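Glutamyl-tRNA(Gln) amidotransferase subunit B, mitochondrial (Saccharomyces cerevisiae, PDB 4N0H) is the B subunit of a three-chain mitochondrial amidotransferase assembly and contains a GatB/GatE-type catalytic domain. Local coordinates at residues G17-T22 with L169-T174; Q81-S86 with H107-A112. One frame throughout, in Å; residues are numbered along the deposited sequence.

Contact 1. Residues G17-T22 with L169-T174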
# COMPACT_ATOMS: atom_id res chain seq x y z
N GLY B 17 32.70 -6.03 14.35
CA GLY B 17 31.50 -6.78 14.04
C GLY B 17 31.34 -6.93 12.54
O GLY B 17 31.89 -6.15 11.76
N LEU B 18 30.57 -7.93 12.12
CA LEU B 18 30.37 -8.19 10.70
C LEU B 18 28.90 -8.11 10.32
O LEU B 18 28.02 -8.49 11.10
CB LEU B 18 30.93 -9.57 10.32
CG LEU B 18 32.42 -9.79 10.52
CD1 LEU B 18 32.79 -11.24 10.23
CD2 LEU B 18 33.22 -8.85 9.63
N GLU B 19 28.64 -7.63 9.11
CA GLU B 19 27.31 -7.68 8.52
C GLU B 19 27.40 -8.46 7.22
O GLU B 19 28.01 -8.00 6.25
CB GLU B 19 26.77 -6.27 8.27
CG GLU B 19 26.62 -5.45 9.54
CD GLU B 19 26.28 -4.00 9.26
OE1 GLU B 19 26.03 -3.66 8.08
OE2 GLU B 19 26.27 -3.21 10.22
N ILE B 20 26.80 -9.65 7.20
CA ILE B 20 26.95 -10.55 6.07
C ILE B 20 25.65 -10.79 5.31
O ILE B 20 24.69 -11.34 5.85
CB ILE B 20 27.53 -11.91 6.50
CG1 ILE B 20 28.87 -11.72 7.23
CG2 ILE B 20 27.71 -12.81 5.29
CD1 ILE B 20 29.52 -13.01 7.68
N HIS B 21 25.63 -10.35 4.05
CA HIS B 21 24.49 -10.59 3.19
C HIS B 21 24.73 -11.85 2.39
O HIS B 21 25.80 -12.05 1.83
CB HIS B 21 24.25 -9.40 2.27
CG HIS B 21 23.77 -8.17 2.98
ND1 HIS B 21 24.61 -7.38 3.73
CD2 HIS B 21 22.54 -7.61 3.06
CE1 HIS B 21 23.91 -6.38 4.25
NE2 HIS B 21 22.66 -6.50 3.86
N THR B 22 23.71 -12.70 2.34
CA THR B 22 23.84 -13.99 1.68
C THR B 22 22.65 -14.26 0.77
O THR B 22 21.50 -14.26 1.21
CB THR B 22 23.96 -15.12 2.73
OG1 THR B 22 25.31 -15.16 3.22
CG2 THR B 22 23.62 -16.45 2.12
N LEU B 169 17.62 -12.52 0.10
CA LEU B 169 18.85 -12.42 0.88
C LEU B 169 18.54 -12.68 2.34
O LEU B 169 17.42 -12.43 2.81
CB LEU B 169 19.45 -11.02 0.76
CG LEU B 169 19.78 -10.46 -0.62
CD1 LEU B 169 20.22 -9.00 -0.52
CD2 LEU B 169 20.87 -11.29 -1.24
N ILE B 170 19.52 -13.20 3.07
CA ILE B 170 19.48 -13.13 4.52
C ILE B 170 20.66 -12.29 5.00
O ILE B 170 21.80 -12.53 4.62
CB ILE B 170 19.53 -14.52 5.18
CG1 ILE B 170 18.21 -15.26 4.95
CG2 ILE B 170 19.78 -14.38 6.67
CD1 ILE B 170 18.10 -16.55 5.74
N GLU B 171 20.37 -11.28 5.82
CA GLU B 171 21.43 -10.49 6.42
C GLU B 171 21.67 -10.98 7.84
O GLU B 171 20.74 -11.03 8.65
CB GLU B 171 21.09 -9.00 6.42
CG GLU B 171 22.17 -8.15 7.08
CD GLU B 171 21.78 -6.69 7.22
OE1 GLU B 171 22.44 -5.96 7.99
OE2 GLU B 171 20.81 -6.26 6.55
N LEU B 172 22.91 -11.34 8.13
CA LEU B 172 23.29 -11.74 9.48
C LEU B 172 24.17 -10.67 10.10
O LEU B 172 25.19 -10.29 9.54
CB LEU B 172 24.01 -13.09 9.45
CG LEU B 172 24.54 -13.65 10.77
CD1 LEU B 172 24.31 -15.14 10.84
CD2 LEU B 172 26.02 -13.33 10.95
N VAL B 173 23.77 -10.18 11.27
CA VAL B 173 24.57 -9.19 11.98
C VAL B 173 25.11 -9.79 13.28
O VAL B 173 24.34 -10.24 14.14
CB VAL B 173 23.76 -7.92 12.29
CG1 VAL B 173 24.66 -6.84 12.85
CG2 VAL B 173 23.05 -7.43 11.04
N THR B 174 26.43 -9.80 13.42
CA THR B 174 27.05 -10.28 14.64
C THR B 174 27.16 -9.15 15.65
O THR B 174 27.06 -7.98 15.30
CB THR B 174 28.47 -10.83 14.39
OG1 THR B 174 29.38 -9.74 14.22
CG2 THR B 174 28.50 -11.71 13.15
O HOH W 1 23.98 -13.86 5.77
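Glu171 swings CG away from its backbone N (chi1 178°) and then runs out extended, while the ring of His21 leans toward it beside its own backbone N; the two side chains thus rise together from one face of the sheet. Glu171 CG lies over a face of the imidazole, toward its rim, 3.9 Å from the centroid of the His21 ring in a CH-pi contact. Beyond it the carboxylate is turned 31° from the ring plane, with Glu171 OE2 3.3 Å from His21 NE2. Glu19 stands on the same face, its CG alongside Val173 CG1, and its OE1 comes within 4.3 Å of Glu171 OE1. Beneath these groups, 17-22 and 169-174 pair as antiparallel strands in the middle of the large mixed sheet. Ile20 with Leu172 and Thr22 with Ile170 form hydrogen-bonded pairs, and His21 with Glu171 a non-hydrogen-bonded one. At the Thr174 end a side chain replaces a carbonyl: Leu18 N donates almost straight (176°) to Thr174 OG1 at 3.0 Å, while Thr174 N returns a bond to Leu18 O at 3.1 Å. A water donates to Ile20 O at 2.6 Å and to Ile170 O at 2.8 Å, bridging two carbonyl oxygens side by side between the strands, each already accepting a backbone N-H. The face bearing Ile20, Leu172 and Ile170 is largely apolar, with Ile20 and Leu172 packing on Tyr191 of helix 181-197. Acidic groups cluster on the opposite face beside His21: the carboxylate of Glu141, from strand 130-142, lies close to that of Glu171, and His21 also touches Glu141. The carboxylates of Glu171 and Glu141 beside the imidazole, with that of Glu19 close to Glu171, are consistent with a metal site like that in the catalytic centre of bacterial GatB.

Contact 2. Residues Q81-S86 with H107-A112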
# COMPACT_ATOMS: atom_id res chain seq x y z
N GLN B 81 16.86 -17.10 18.59
CA GLN B 81 15.45 -17.09 18.96
C GLN B 81 14.61 -16.50 17.83
O GLN B 81 14.76 -15.32 17.48
CB GLN B 81 15.21 -16.31 20.25
CG GLN B 81 13.75 -15.88 20.43
CD GLN B 81 13.36 -15.70 21.89
OE1 GLN B 81 13.44 -16.63 22.68
NE2 GLN B 81 12.94 -14.49 22.24
N VAL B 82 13.75 -17.32 17.24
CA VAL B 82 12.88 -16.88 16.17
C VAL B 82 11.82 -15.94 16.73
O VAL B 82 11.15 -16.27 17.71
CB VAL B 82 12.20 -18.06 15.46
CG1 VAL B 82 11.19 -17.56 14.43
CG2 VAL B 82 13.24 -18.96 14.82
N ASN B 83 11.67 -14.78 16.10
CA ASN B 83 10.69 -13.79 16.53
C ASN B 83 9.27 -14.34 16.43
O ASN B 83 8.92 -14.99 15.44
CB ASN B 83 10.83 -12.52 15.69
CG ASN B 83 10.53 -11.26 16.48
OD1 ASN B 83 9.84 -11.31 17.50
ND2 ASN B 83 11.04 -10.13 16.01
N SER B 84 8.46 -14.09 17.45
CA SER B 84 7.07 -14.54 17.45
C SER B 84 6.32 -13.92 16.29
O SER B 84 5.54 -14.58 15.61
CB SER B 84 6.39 -14.18 18.77
OG SER B 84 6.50 -12.79 19.02
N ILE B 85 6.59 -12.63 16.06
CA ILE B 85 6.06 -11.92 14.91
C ILE B 85 7.21 -11.21 14.20
O ILE B 85 7.93 -10.44 14.83
CB ILE B 85 5.04 -10.85 15.33
CG1 ILE B 85 3.81 -11.49 15.99
CG2 ILE B 85 4.62 -10.01 14.13
CD1 ILE B 85 2.91 -12.22 15.02
N SER B 86 7.38 -11.47 12.92
CA SER B 86 8.25 -10.62 12.12
C SER B 86 7.48 -10.00 10.96
O SER B 86 6.38 -10.46 10.61
CB SER B 86 9.53 -11.34 11.66
OG SER B 86 9.25 -12.39 10.75
N HIS B 107 13.36 -4.40 9.06
CA HIS B 107 14.03 -3.41 9.88
C HIS B 107 13.58 -3.44 11.35
O HIS B 107 14.39 -3.66 12.25
CB HIS B 107 13.82 -2.01 9.29
CG HIS B 107 14.45 -0.91 10.09
ND1 HIS B 107 13.72 -0.03 10.85
CD2 HIS B 107 15.75 -0.56 10.26
CE1 HIS B 107 14.54 0.82 11.45
NE2 HIS B 107 15.77 0.52 11.11
N TYR B 108 12.29 -3.22 11.58
CA TYR B 108 11.76 -3.12 12.94
C TYR B 108 11.63 -4.47 13.65
O TYR B 108 11.80 -4.55 14.86
CB TYR B 108 10.39 -2.42 12.95
CG TYR B 108 10.41 -0.99 12.46
CD1 TYR B 108 11.07 -0.00 13.19
CD2 TYR B 108 9.77 -0.63 11.29
CE1 TYR B 108 11.09 1.31 12.75
CE2 TYR B 108 9.78 0.68 10.84
CZ TYR B 108 10.45 1.64 11.58
OH TYR B 108 10.46 2.95 11.14
N ARG B 109 11.28 -5.51 12.90
CA ARG B 109 11.05 -6.83 13.48
C ARG B 109 11.73 -7.92 12.66
O ARG B 109 11.13 -8.50 11.76
CB ARG B 109 9.55 -7.11 13.59
CG ARG B 109 8.77 -6.07 14.38
CD ARG B 109 7.41 -6.61 14.79
NE ARG B 109 7.53 -7.86 15.54
CZ ARG B 109 7.73 -7.93 16.85
NH1 ARG B 109 7.83 -6.82 17.57
NH2 ARG B 109 7.84 -9.11 17.44
N PRO B 110 12.99 -8.22 12.99
CA PRO B 110 13.79 -9.21 12.27
C PRO B 110 13.27 -10.63 12.50
O PRO B 110 12.56 -10.88 13.47
CB PRO B 110 15.19 -9.04 12.87
CG PRO B 110 14.96 -8.46 14.23
CD PRO B 110 13.76 -7.56 14.07
N PHE B 111 13.62 -11.54 11.58
CA PHE B 111 13.17 -12.92 11.66
C PHE B 111 13.61 -13.62 12.95
O PHE B 111 12.83 -14.36 13.55
CB PHE B 111 13.67 -13.72 10.44
CG PHE B 111 13.13 -15.13 10.38
CD1 PHE B 111 13.85 -16.20 10.90
CD2 PHE B 111 11.89 -15.38 9.80
CE1 PHE B 111 13.34 -17.49 10.84
CE2 PHE B 111 11.38 -16.67 9.74
CZ PHE B 111 12.10 -17.72 10.27
N ALA B 112 14.85 -13.38 13.36
CA ALA B 112 15.39 -14.00 14.57
C ALA B 112 16.39 -13.10 15.27
O ALA B 112 16.96 -12.19 14.66
CB ALA B 112 16.04 -15.35 14.24
O HOH W 2 9.94 -14.51 12.66
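A classic beta bulge in strand 102-120, where Phe111 and Ala112 both face Leu138 of the neighbouring strand, meets the turn that follows the short strand 81-82. Asn83 binds the strand at and just before the bulge: its backbone N donates to Phe111 O at 2.8 Å, and its ND2 reaches Pro110 O at 3.1 Å, with the acceptor lying in the amide plane. Val82 pairs with Ala112 as an antiparallel non-hydrogen-bonded pair, and Val82 CG1 sits over one face of the Phe111 ring, 4.1 Å above its plane and offset toward the rim. Within the fold, the same Phe111 ring reaches Ala71 and Ser75 of helix 65-78, joining that helix to strand 102-120 of the large sheet. With chi1 at -174°, Phe111 CG points opposite its backbone N, which carries the ring toward Val82. Farther along the turn, Ile85 O is gripped side-on by Arg109, whose chain bends at chi3 (55°): NE donates at 2.7 Å from above the carbonyl plane, and NH2 at 2.9 Å in that plane, on a lone pair. The Asn83 and Arg109 side chains cross at about a right angle, with Asn83 ND2 over one face of the guanidinium and the two planes 43° apart. A water hydrogen-bonds to Ser86 OG at 2.9 Å and lies between Asn83 O and Phe111 O.

In the fold
Both contacts reach one mixed sheet and are bridged by strand 130-142, which pairs with strand 102-120 on one side and with strand 168-174 on the other. Leu138 touches both Ala112 of contact 2 and Ile170 of contact 1, and Gln139 likewise meets Pro110 and Glu171. By analogy with bacterial GatB, the Glu19-His21-Glu171 face of contact 1 is probably the metal-binding part of the catalytic site; contact 2 lies away from it across strand 130-142, the centres of the two contacts 15 Å apart and their nearest atoms about 7 Å. The centre of contact 1 lies about 3 Å from that of the chain, whereas contact 2 closes a short excursion between the contact 1 strands.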